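Local atomic coordinates of teichoic acid D-alanine hydrolase (Staphylococcus aureus, PDB entry 5ZH8), a protein that hydrolyses the D-alanyl esters carried by wall teichoic and lipoteichoic acids and affects methicillin resistance, autolysis and cell wall structure. Residues 75-79 with 93-97; 128-132 with 329-333; 135-139 with 306-310; 242-246 with 297-302. All blocks are in the same frame, centred on the assembly; numbering follows the deposited sequence.

Contact 1: residues 75-79 with 93-97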
loop_
_atom_site.group_PDB
_atom_site.type_symbol
_atom_site.label_atom_id
_atom_site.label_comp_id
_atom_site.label_asym_id
_atom_site.label_seq_id
_atom_site.Cartn_x
_atom_site.Cartn_y
_atom_site.Cartn_z
ATOM N N LYS A 75 -3.742 -10.477 28.700
ATOM C CA LYS A 75 -4.217 -9.771 27.503
ATOM C C LYS A 75 -3.095 -8.981 26.846
ATOM O O LYS A 75 -2.815 -9.151 25.664
ATOM C CB LYS A 75 -5.299 -8.755 27.853
ATOM C CG LYS A 75 -6.626 -9.315 28.318
ATOM C CD LYS A 75 -7.631 -8.202 28.571
ATOM C CE LYS A 75 -7.043 -7.018 29.332
ATOM N NZ LYS A 75 -8.087 -6.174 29.969
ATOM N N TYR A 76 -2.480 -8.101 27.635
ATOM C CA TYR A 76 -1.496 -7.147 27.141
ATOM C C TYR A 76 -0.164 -7.812 26.855
ATOM O O TYR A 76 0.557 -7.390 25.948
ATOM C CB TYR A 76 -1.320 -5.997 28.132
ATOM C CG TYR A 76 -2.594 -5.214 28.316
ATOM C CD1 TYR A 76 -3.160 -4.515 27.252
ATOM C CD2 TYR A 76 -3.248 -5.185 29.541
ATOM C CE1 TYR A 76 -4.336 -3.807 27.410
ATOM C CE2 TYR A 76 -4.419 -4.467 29.708
ATOM C CZ TYR A 76 -4.960 -3.785 28.638
ATOM O OH TYR A 76 -6.133 -3.081 28.792
ATOM N N LYS A 77 0.159 -8.851 27.619
ATOM C CA LYS A 77 1.344 -9.645 27.343
ATOM C C LYS A 77 1.241 -10.294 25.964
ATOM O O LYS A 77 2.211 -10.330 25.202
ATOM C CB LYS A 77 1.524 -10.719 28.406
ATOM C CG LYS A 77 2.795 -11.524 28.215
ATOM C CD LYS A 77 3.102 -12.414 29.408
ATOM C CE LYS A 77 4.301 -13.308 29.126
ATOM N NZ LYS A 77 5.458 -12.562 28.541
ATOM N N LYS A 78 0.045 -10.798 25.666
ATOM C CA LYS A 78 -0.253 -11.451 24.398
ATOM C C LYS A 78 -0.124 -10.450 23.254
ATOM O O LYS A 78 0.380 -10.780 22.190
ATOM C CB LYS A 78 -1.673 -12.026 24.440
ATOM C CG LYS A 78 -1.873 -13.345 23.713
ATOM C CD LYS A 78 -3.334 -13.793 23.819
ATOM C CE LYS A 78 -3.527 -15.257 24.259
ATOM N NZ LYS A 78 -3.502 -16.271 23.166
ATOM N N ILE A 79 -0.595 -9.229 23.484
ATOM C CA ILE A 79 -0.553 -8.163 22.482
ATOM C C ILE A 79 0.900 -7.775 22.210
ATOM O O ILE A 79 1.335 -7.743 21.063
ATOM C CB ILE A 79 -1.350 -6.915 22.942
ATOM C CG1 ILE A 79 -2.851 -7.227 23.001
ATOM C CG2 ILE A 79 -1.108 -5.739 22.007
ATOM C CD1 ILE A 79 -3.662 -6.259 23.845
ATOM N N ALA A 93 -1.474 2.218 21.737
ATOM C CA ALA A 93 -2.072 2.749 22.952
ATOM C C ALA A 93 -3.443 2.105 23.139
ATOM O O ALA A 93 -4.243 2.050 22.204
ATOM C CB ALA A 93 -2.202 4.261 22.870
ATOM N N ILE A 94 -3.697 1.607 24.344
ATOM C CA ILE A 94 -4.953 0.938 24.650
ATOM C C ILE A 94 -5.529 1.489 25.948
ATOM O O ILE A 94 -4.859 1.501 26.983
ATOM C CB ILE A 94 -4.772 -0.590 24.770
ATOM C CG1 ILE A 94 -4.171 -1.149 23.472
ATOM C CG2 ILE A 94 -6.109 -1.252 25.089
ATOM C CD1 ILE A 94 -3.896 -2.636 23.489
ATOM N N TYR A 95 -6.769 1.960 25.873
ATOM C CA TYR A 95 -7.501 2.451 27.038
ATOM C C TYR A 95 -8.559 1.432 27.437
ATOM O O TYR A 95 -9.275 0.903 26.579
ATOM C CB TYR A 95 -8.182 3.785 26.730
ATOM C CG TYR A 95 -7.240 4.955 26.692
ATOM C CD1 TYR A 95 -6.377 5.137 25.620
ATOM C CD2 TYR A 95 -7.217 5.892 27.723
ATOM C CE1 TYR A 95 -5.499 6.213 25.579
ATOM C CE2 TYR A 95 -6.350 6.972 27.689
ATOM C CZ TYR A 95 -5.497 7.132 26.610
ATOM O OH TYR A 95 -4.628 8.190 26.554
ATOM N N GLU A 96 -8.657 1.163 28.733
ATOM C CA GLU A 96 -9.664 0.254 29.261
ATOM C C GLU A 96 -10.516 0.992 30.293
ATOM O O GLU A 96 -10.000 1.493 31.297
ATOM C CB GLU A 96 -8.989 -0.957 29.892
ATOM C CG GLU A 96 -9.922 -2.108 30.196
ATOM C CD GLU A 96 -9.196 -3.288 30.814
ATOM O OE1 GLU A 96 -7.969 -3.410 30.623
ATOM O OE2 GLU A 96 -9.854 -4.106 31.491
ATOM N N ASN A 97 -11.816 1.068 30.037
ATOM C CA ASN A 97 -12.722 1.860 30.864
ATOM C C ASN A 97 -12.132 3.238 31.189
ATOM O O ASN A 97 -12.151 3.681 32.336
ATOM C CB ASN A 97 -13.075 1.094 32.142
ATOM C CG ASN A 97 -13.869 -0.172 31.865
ATOM O OD1 ASN A 97 -13.544 -1.235 32.379
ATOM N ND2 ASN A 97 -14.914 -0.066 31.053
#

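Contact 2: residues 128-132 with 329-333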
loop_
_atom_site.group_PDB
_atom_site.type_symbol
_atom_site.label_atom_id
_atom_site.label_comp_id
_atom_site.label_asym_id
_atom_site.label_seq_id
_atom_site.Cartn_x
_atom_site.Cartn_y
_atom_site.Cartn_z
ATOM N N ALA A 128 -7.734 10.230 9.275
ATOM C CA ALA A 128 -8.336 10.298 10.600
ATOM C C ALA A 128 -8.509 11.738 11.098
ATOM O O ALA A 128 -9.276 11.966 12.032
ATOM C CB ALA A 128 -7.539 9.477 11.600
ATOM N N GLN A 129 -7.816 12.704 10.488
ATOM C CA GLN A 129 -8.056 14.121 10.807
ATOM C C GLN A 129 -9.464 14.569 10.420
ATOM O O GLN A 129 -9.984 15.524 10.986
ATOM C CB GLN A 129 -7.033 15.055 10.148
ATOM C CG GLN A 129 -7.059 16.461 10.745
ATOM C CD GLN A 129 -6.128 17.432 10.057
ATOM O OE1 GLN A 129 -5.759 17.241 8.900
ATOM N NE2 GLN A 129 -5.755 18.496 10.763
ATOM N N LYS A 130 -10.082 13.887 9.464
ATOM C CA LYS A 130 -11.479 14.166 9.120
ATOM C C LYS A 130 -12.416 14.131 10.345
ATOM O O LYS A 130 -13.429 14.828 10.366
ATOM C CB LYS A 130 -11.975 13.184 8.061
ATOM C CG LYS A 130 -11.314 13.359 6.704
ATOM C CD LYS A 130 -11.971 12.484 5.657
ATOM C CE LYS A 130 -11.352 12.705 4.289
ATOM N NZ LYS A 130 -9.906 12.366 4.255
ATOM N N PHE A 131 -12.071 13.324 11.348
ATOM C CA PHE A 131 -12.810 13.271 12.611
ATOM C C PHE A 131 -12.725 14.601 13.358
ATOM O O PHE A 131 -13.719 15.091 13.876
ATOM C CB PHE A 131 -12.280 12.115 13.481
ATOM C CG PHE A 131 -12.948 11.992 14.829
ATOM C CD1 PHE A 131 -14.332 12.008 14.952
ATOM C CD2 PHE A 131 -12.182 11.827 15.982
ATOM C CE1 PHE A 131 -14.938 11.886 16.193
ATOM C CE2 PHE A 131 -12.778 11.706 17.226
ATOM C CZ PHE A 131 -14.160 11.739 17.330
ATOM N N SER A 132 -11.530 15.178 13.405
ATOM C CA SER A 132 -11.321 16.515 13.969
ATOM C C SER A 132 -12.224 17.549 13.272
ATOM O O SER A 132 -12.923 18.326 13.937
ATOM C CB SER A 132 -9.838 16.909 13.862
ATOM O OG SER A 132 -9.645 18.311 13.955
ATOM N N TYR A 329 -20.386 5.525 8.190
ATOM C CA TYR A 329 -19.526 6.702 8.186
ATOM C C TYR A 329 -20.296 7.966 8.563
ATOM O O TYR A 329 -21.390 8.195 8.070
ATOM C CB TYR A 329 -18.896 6.885 6.807
ATOM C CG TYR A 329 -17.733 7.841 6.793
ATOM C CD1 TYR A 329 -16.484 7.430 7.204
ATOM C CD2 TYR A 329 -17.882 9.157 6.372
ATOM C CE1 TYR A 329 -15.407 8.282 7.192
ATOM C CE2 TYR A 329 -16.804 10.025 6.363
ATOM C CZ TYR A 329 -15.571 9.576 6.773
ATOM O OH TYR A 329 -14.478 10.407 6.768
ATOM N N ARG A 330 -19.716 8.763 9.451
ATOM C CA ARG A 330 -20.209 10.109 9.728
ATOM C C ARG A 330 -19.104 10.940 10.379
ATOM O O ARG A 330 -18.297 10.420 11.162
ATOM C CB ARG A 330 -21.459 10.097 10.627
ATOM C CG ARG A 330 -21.191 9.982 12.133
ATOM C CD ARG A 330 -20.588 8.632 12.524
ATOM N NE ARG A 330 -21.404 7.543 12.008
ATOM C CZ ARG A 330 -22.585 7.191 12.498
ATOM N NH1 ARG A 330 -23.107 7.816 13.548
ATOM N NH2 ARG A 330 -23.252 6.199 11.934
ATOM N N TYR A 331 -19.071 12.228 10.044
ATOM C CA TYR A 331 -18.174 13.187 10.695
ATOM C C TYR A 331 -16.741 12.669 10.845
ATOM O O TYR A 331 -16.118 12.828 11.893
ATOM C CB TYR A 331 -18.763 13.617 12.050
ATOM C CG TYR A 331 -20.025 14.427 11.895
ATOM C CD1 TYR A 331 -19.966 15.795 11.613
ATOM C CD2 TYR A 331 -21.288 13.831 12.001
ATOM C CE1 TYR A 331 -21.119 16.548 11.463
ATOM C CE2 TYR A 331 -22.445 14.579 11.847
ATOM C CZ TYR A 331 -22.354 15.935 11.576
ATOM O OH TYR A 331 -23.496 16.684 11.421
ATOM N N GLY A 332 -16.237 12.040 9.789
ATOM C CA GLY A 332 -14.850 11.583 9.744
ATOM C C GLY A 332 -14.535 10.219 10.333
ATOM O O GLY A 332 -13.367 9.864 10.432
ATOM N N PHE A 333 -15.546 9.445 10.720
ATOM C CA PHE A 333 -15.301 8.124 11.328
ATOM C C PHE A 333 -16.468 7.161 11.139
ATOM O O PHE A 333 -17.542 7.550 10.691
ATOM C CB PHE A 333 -14.986 8.286 12.813
ATOM C CG PHE A 333 -16.194 8.554 13.664
ATOM C CD1 PHE A 333 -16.697 9.851 13.806
ATOM C CD2 PHE A 333 -16.836 7.513 14.316
ATOM C CE1 PHE A 333 -17.815 10.094 14.582
ATOM C CE2 PHE A 333 -17.961 7.750 15.092
ATOM C CZ PHE A 333 -18.448 9.041 15.225
#

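Contact 3: residues 135-139 with 306-310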
loop_
_atom_site.group_PDB
_atom_site.type_symbol
_atom_site.label_atom_id
_atom_site.label_comp_id
_atom_site.label_asym_id
_atom_site.label_seq_id
_atom_site.Cartn_x
_atom_site.Cartn_y
_atom_site.Cartn_z
ATOM N N LEU A 135 -15.904 17.000 14.111
ATOM C CA LEU A 135 -16.222 17.509 15.445
ATOM C C LEU A 135 -16.445 19.015 15.422
ATOM O O LEU A 135 -17.363 19.518 16.070
ATOM C CB LEU A 135 -15.115 17.160 16.440
ATOM C CG LEU A 135 -15.085 15.694 16.882
ATOM C CD1 LEU A 135 -13.742 15.340 17.501
ATOM C CD2 LEU A 135 -16.218 15.393 17.855
ATOM N N LEU A 136 -15.602 19.723 14.667
ATOM C CA LEU A 136 -15.732 21.164 14.492
ATOM C C LEU A 136 -17.040 21.512 13.794
ATOM O O LEU A 136 -17.693 22.485 14.156
ATOM C CB LEU A 136 -14.541 21.713 13.697
ATOM C CG LEU A 136 -13.177 21.712 14.401
ATOM C CD1 LEU A 136 -12.074 22.070 13.418
ATOM C CD2 LEU A 136 -13.168 22.664 15.593
ATOM N N LEU A 137 -17.407 20.715 12.794
ATOM C CA LEU A 137 -18.697 20.854 12.100
ATOM C C LEU A 137 -19.863 20.720 13.065
ATOM O O LEU A 137 -20.731 21.585 13.119
ATOM C CB LEU A 137 -18.854 19.800 11.001
ATOM C CG LEU A 137 -18.431 20.180 9.579
ATOM C CD1 LEU A 137 -18.686 18.999 8.657
ATOM C CD2 LEU A 137 -19.152 21.415 9.070
ATOM N N LYS A 138 -19.880 19.628 13.819
ATOM C CA LYS A 138 -20.949 19.385 14.778
ATOM C C LYS A 138 -21.030 20.521 15.794
ATOM O O LYS A 138 -22.123 20.993 16.122
ATOM C CB LYS A 138 -20.762 18.036 15.485
ATOM C CG LYS A 138 -21.851 17.706 16.505
ATOM C CD LYS A 138 -23.242 17.548 15.887
ATOM C CE LYS A 138 -23.401 16.184 15.225
ATOM N NZ LYS A 138 -24.483 16.180 14.206
ATOM N N GLN A 139 -19.872 20.961 16.279
ATOM C CA GLN A 139 -19.817 22.107 17.179
ATOM C C GLN A 139 -20.488 23.338 16.563
ATOM O O GLN A 139 -21.296 24.000 17.213
ATOM C CB GLN A 139 -18.376 22.432 17.545
ATOM C CG GLN A 139 -17.787 21.524 18.611
ATOM C CD GLN A 139 -16.300 21.761 18.812
ATOM O OE1 GLN A 139 -15.648 22.403 17.986
ATOM N NE2 GLN A 139 -15.756 21.240 19.909
ATOM N N LYS A 306 -17.695 15.319 26.923
ATOM C CA LYS A 306 -16.922 16.517 27.180
ATOM C C LYS A 306 -17.002 17.542 26.087
ATOM O O LYS A 306 -16.616 18.651 26.279
ATOM C CB LYS A 306 -15.474 16.197 27.444
ATOM C CG LYS A 306 -15.183 15.864 28.883
ATOM C CD LYS A 306 -13.812 16.350 29.290
ATOM C CE LYS A 306 -13.231 15.471 30.380
ATOM N NZ LYS A 306 -11.764 15.625 30.521
ATOM N N LEU A 307 -17.436 17.156 24.916
ATOM C CA LEU A 307 -17.645 18.126 23.837
ATOM C C LEU A 307 -19.114 18.416 23.594
ATOM O O LEU A 307 -19.467 19.534 23.235
ATOM C CB LEU A 307 -17.036 17.629 22.529
ATOM C CG LEU A 307 -15.524 17.649 22.420
ATOM C CD1 LEU A 307 -15.170 17.320 20.980
ATOM C CD2 LEU A 307 -14.936 18.990 22.838
ATOM N N PHE A 308 -19.957 17.395 23.742
ATOM C CA PHE A 308 -21.393 17.542 23.574
ATOM C C PHE A 308 -22.152 16.803 24.676
ATOM O O PHE A 308 -21.616 15.899 25.325
ATOM C CB PHE A 308 -21.841 16.996 22.216
ATOM C CG PHE A 308 -20.937 17.359 21.070
ATOM C CD1 PHE A 308 -20.958 18.640 20.518
ATOM C CD2 PHE A 308 -20.080 16.415 20.525
ATOM C CE1 PHE A 308 -20.145 18.967 19.449
ATOM C CE2 PHE A 308 -19.267 16.735 19.454
ATOM C CZ PHE A 308 -19.298 18.013 18.918
ATOM N N SER A 309 -23.410 17.195 24.867
ATOM C CA SER A 309 -24.343 16.468 25.726
ATOM C C SER A 309 -24.584 15.038 25.221
ATOM O O SER A 309 -24.297 14.727 24.061
ATOM C CB SER A 309 -25.677 17.203 25.755
ATOM O OG SER A 309 -26.215 17.284 24.446
ATOM N N PRO A 310 -25.111 14.159 26.086
ATOM C CA PRO A 310 -25.386 12.782 25.648
ATOM C C PRO A 310 -26.356 12.675 24.456
ATOM O O PRO A 310 -26.162 11.827 23.585
ATOM C CB PRO A 310 -25.978 12.129 26.903
ATOM C CG PRO A 310 -25.435 12.916 28.041
ATOM C CD PRO A 310 -25.317 14.326 27.537
#

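Contact 4: residues 242-246 with 297-302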
loop_
_atom_site.group_PDB
_atom_site.type_symbol
_atom_site.label_atom_id
_atom_site.label_comp_id
_atom_site.label_asym_id
_atom_site.label_seq_id
_atom_site.Cartn_x
_atom_site.Cartn_y
_atom_site.Cartn_z
ATOM N N PRO A 242 -9.228 22.489 25.075
ATOM C CA PRO A 242 -10.250 21.973 25.995
ATOM C C PRO A 242 -10.033 20.523 26.430
ATOM O O PRO A 242 -10.232 20.210 27.603
ATOM C CB PRO A 242 -11.542 22.099 25.190
ATOM C CG PRO A 242 -11.304 23.285 24.326
ATOM C CD PRO A 242 -9.839 23.267 23.980
ATOM N N LEU A 243 -9.620 19.657 25.508
ATOM C CA LEU A 243 -9.398 18.247 25.836
ATOM C C LEU A 243 -7.928 17.918 26.136
ATOM O O LEU A 243 -7.543 16.754 26.118
ATOM C CB LEU A 243 -9.942 17.354 24.719
ATOM C CG LEU A 243 -11.415 17.558 24.343
ATOM C CD1 LEU A 243 -11.876 16.458 23.398
ATOM C CD2 LEU A 243 -12.317 17.616 25.570
ATOM N N LYS A 244 -7.127 18.943 26.439
ATOM C CA LYS A 244 -5.726 18.788 26.860
ATOM C C LYS A 244 -4.939 17.818 25.987
ATOM O O LYS A 244 -4.220 16.952 26.487
ATOM C CB LYS A 244 -5.646 18.360 28.329
ATOM C CG LYS A 244 -6.129 19.420 29.308
ATOM C CD LYS A 244 -5.957 18.986 30.761
ATOM C CE LYS A 244 -6.194 20.148 31.722
ATOM N NZ LYS A 244 -7.514 20.809 31.502
ATOM N N LEU A 245 -5.097 17.966 24.676
ATOM C CA LEU A 245 -4.318 17.205 23.716
ATOM C C LEU A 245 -3.014 17.950 23.465
ATOM O O LEU A 245 -2.929 18.809 22.583
ATOM C CB LEU A 245 -5.100 17.028 22.414
ATOM C CG LEU A 245 -6.474 16.382 22.529
ATOM C CD1 LEU A 245 -6.986 16.095 21.128
ATOM C CD2 LEU A 245 -6.422 15.101 23.338
ATOM N N GLN A 246 -2.002 17.611 24.261
ATOM C CA GLN A 246 -0.738 18.345 24.289
ATOM C C GLN A 246 0.386 17.617 23.561
ATOM O O GLN A 246 1.527 18.086 23.548
ATOM C CB GLN A 246 -0.337 18.598 25.741
ATOM C CG GLN A 246 -1.369 19.416 26.500
ATOM C CD GLN A 246 -1.008 19.619 27.948
ATOM O OE1 GLN A 246 -0.628 18.682 28.641
ATOM N NE2 GLN A 246 -1.133 20.849 28.417
ATOM N N LYS A 297 -7.190 9.508 24.360
ATOM C CA LYS A 297 -7.606 10.571 25.276
ATOM C C LYS A 297 -8.745 11.398 24.665
ATOM O O LYS A 297 -9.666 11.807 25.367
ATOM C CB LYS A 297 -6.403 11.467 25.614
ATOM C CG LYS A 297 -6.672 12.505 26.686
ATOM C CD LYS A 297 -5.512 13.477 26.869
ATOM C CE LYS A 297 -4.332 12.833 27.582
ATOM N NZ LYS A 297 -3.309 13.842 27.984
ATOM N N LEU A 298 -8.673 11.639 23.356
ATOM C CA LEU A 298 -9.727 12.355 22.634
ATOM C C LEU A 298 -11.048 11.586 22.619
ATOM O O LEU A 298 -12.094 12.132 22.948
ATOM C CB LEU A 298 -9.282 12.626 21.196
ATOM C CG LEU A 298 -10.331 13.144 20.217
ATOM C CD1 LEU A 298 -10.885 14.484 20.673
ATOM C CD2 LEU A 298 -9.718 13.224 18.827
ATOM N N ILE A 299 -10.987 10.323 22.226
ATOM C CA ILE A 299 -12.181 9.497 22.080
ATOM C C ILE A 299 -12.847 9.201 23.421
ATOM O O ILE A 299 -14.066 9.275 23.529
ATOM C CB ILE A 299 -11.845 8.184 21.343
ATOM C CG1 ILE A 299 -11.551 8.493 19.878
ATOM C CG2 ILE A 299 -12.985 7.175 21.444
ATOM C CD1 ILE A 299 -10.703 7.437 19.213
ATOM N N THR A 300 -12.055 8.872 24.437
ATOM C CA THR A 300 -12.610 8.562 25.751
ATOM C C THR A 300 -13.306 9.775 26.366
ATOM O O THR A 300 -14.336 9.636 27.024
ATOM C CB THR A 300 -11.535 8.080 26.736
ATOM O OG1 THR A 300 -10.475 9.041 26.798
ATOM C CG2 THR A 300 -10.999 6.729 26.319
ATOM N N GLN A 301 -12.736 10.959 26.157
ATOM C CA GLN A 301 -13.332 12.191 26.667
ATOM C C GLN A 301 -14.621 12.567 25.941
ATOM O O GLN A 301 -15.561 13.054 26.568
ATOM C CB GLN A 301 -12.335 13.334 26.595
ATOM C CG GLN A 301 -11.304 13.287 27.704
ATOM C CD GLN A 301 -10.410 14.503 27.686
ATOM O OE1 GLN A 301 -10.536 15.388 28.528
ATOM N NE2 GLN A 301 -9.514 14.566 26.708
ATOM N N ILE A 302 -14.667 12.339 24.632
ATOM C CA ILE A 302 -15.903 12.528 23.869
ATOM C C ILE A 302 -16.956 11.526 24.352
ATOM O O ILE A 302 -18.114 11.890 24.564
ATOM C CB ILE A 302 -15.674 12.403 22.344
ATOM C CG1 ILE A 302 -14.832 13.585 21.845
ATOM C CG2 ILE A 302 -17.001 12.368 21.597
ATOM C CD1 ILE A 302 -14.159 13.353 20.509
#

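Contact 1: residues 75-79 with 93-97
Tyr76 sets the CE1 edge of its ring against Ile94, whose CG2 lies in the plane of that ring, 3.9 Å from CE1. One turn further along the helix, Ile79 continues the apolar patch: its tip meets that of Ile94, with CD1 of Ile79 3.6 Å from CD1 of Ile94. At the other end of the contact the chemistry turns polar. Glu96 holds CG anti to its backbone N (chi1 -167°) and runs out extended, which brings its carboxylate up to the helix. There OE1 accepts two bonds. The phenol of Tyr76 donates from OH to Glu96 OE1 at 2.6 Å, arriving on the anti side and somewhat out of the carboxylate plane. Lys75, its chain bent at chi3 (-44°), brings NZ to 2.8 Å from Glu96 OE1 from well above that plane, so the salt bridge and the phenol bond share one oxygen. The ammonium group also bonds Tyr359 OH on the neighbouring strand, and the positive charge beside it would probably help keep Glu96 ionised. Helix and strand run nearly antiparallel, at 165°, with the two short axes 11.8 Å apart. Residue alternation in the strand explains the rest: Ile94 and Glu96 face helix 74-85, while Tyr95 points from the other face toward helix 292-303. Strand 90-96 is thus sandwiched between two helical layers, as in the serine beta-lactamase fold, and within the sheet it is flanked by strands 99-106 and 359-365, whose side chains also touch Tyr76.

Contact 2: residues 128-132 with 329-333
Two first torsions bring the phenylalanines together: Phe131 holds CG anti to its backbone N (chi1 178°), while CG of Phe333 sits between the backbone N and the carbonyl carbon (chi1 77°). The rings meet CD1 to CD1 at 3.4 Å, their centroids 5.1 Å apart and their planes 76° to each other, an oblique aromatic pair. The edge of the Phe131 ring also lies level with Tyr331 O. That same carbonyl receives a CA-H...O contact from Phe131 CA at 3.4 Å, nearly straight at the hydrogen. Beside it Gly332, without a side chain, lets the two backbones come close, its CA 3.6 Å from the carbonyl carbon of Lys130. Arg330 to Phe333 form a type I' beta turn, which joins strands 329-330 and 333-335 at the border of the main antiparallel sheet and places its tip against the first turn of helix 129-142. Together with Ser127 just ahead of it, Lys130 fits the Ser-x-x-Lys motif that opens this helix in serine beta-lactamases and penicillin-binding proteins. Its aliphatic part runs across the end of Tyr329, CD lying 3.4 Å from the OH. From there the chain bends away from the turn, and NZ forms a salt bridge with Asp213 and a hydrogen bond with Ser127. Tyr329 packs on past it, meeting the rings of His173 and Tyr334.

Contact 3: residues 135-139 with 306-310
Lys138 begins its contact at CB, which stands 3.7 Å from CZ of Phe308. With CG anti to the backbone N (chi1 -180°), the next carbon is carried over the face of that ring: CG lies 3.5 Å from CZ and 3.9 Å from the ring centroid, a CH-pi contact displaced toward the rim. Bends at chi2 and chi3 then turn CD and CE off the phenylalanine, and NZ ends away from the ring, where its approaches to Glu141, Tyr325 and Tyr331 are weak. The lysine therefore works here through its hydrocarbon base. The opposite face of the Phe308 ring is lined by CB of the preceding residue, Leu307, so the ring has an aliphatic carbon on each face. At the ring edge CD2 of Leu135 lies near the plane, 3.7 Å from CE2 of Phe308; separately, CG of Gln139 comes within 3.6 Å of Phe308 CE1. Leu135 lies roughly perpendicular to Leu307, CD2 of the former 3.8 Å from CD1 of the latter. Gln139 runs extended past the ring, passing NE2 close to the methyls of Leu307 on its way to a hydrogen bond with Lys238 O. No hydrogen bond joins the two segments; this is side-chain packing of a loop on a helix. The loop links helix 292-303 to helix 310-318, with Ser309 at the N-cap position of the latter. Helix 129-142 receives it next to helix 231-240, whose Ile239 touches Leu135 and Gln139, while Ile302 of helix 292-303 touches both leucines.

Contact 4: residues 242-246 with 297-302
Leu243 and Gln301 lie alongside one another, pointing opposite ways, the glutamine reaching out from helix 292-303 as the leucine reaches in toward it. This antiparallel overlap puts the amide NE2 beside the leucine backbone, where it donates to Leu243 O at 3.0 Å with an N-H...O angle of 167°; the acceptor lies in the plane of the amide. Its second N-H turns back to Lys297 O one turn earlier, at 3.1 Å. That carbonyl already takes the helical bond from Gln301 N, and the two donors approach it from opposite faces of its plane. Leu243 meets Leu298 at a slant, CD1 to CD1 at 3.5 Å. Leu245 lies antiparallel to the aliphatic part of Lys297, its CD2 4.0 Å from CD of the lysine, while its CD1 approaches CB of Leu298. Lys244, with positive phi, is the C-prime residue of the Schellman motif that ends helix 231-240. The two NE2 bonds of Gln301 probably fix the rotation of its amide; OE1 lies toward Lys306 NZ, too close for that bond to be trusted in detail. One polar group thus ties the exit of a helix to the side of another, beside a patch of leucine side chains and the aliphatic part of Lys297.

Contacts 2, 3 and 4 form one continuous block, and contact 1 stands at its edge. Contacts 3 and 4 are closest, with centres 12 Å apart; Leu135 CD1 of contact 3 lies 3.6 Å from Ile302 CD1 of contact 4. Contacts 2 and 3 share helix 129-142, centres 13 Å apart, and Phe131 of contact 2 reaches contact 4, its CZ 3.6 Å from Ile302 CD1. Contact 1 belongs to the far side of the main sheet, 24 Å centre to centre from contact 2, but Tyr95 CB comes within 4.1 Å of Thr300 CG2 of contact 4. The probable active site, marked by the Ser-x-x-Lys lysine Lys130, lies at contact 2.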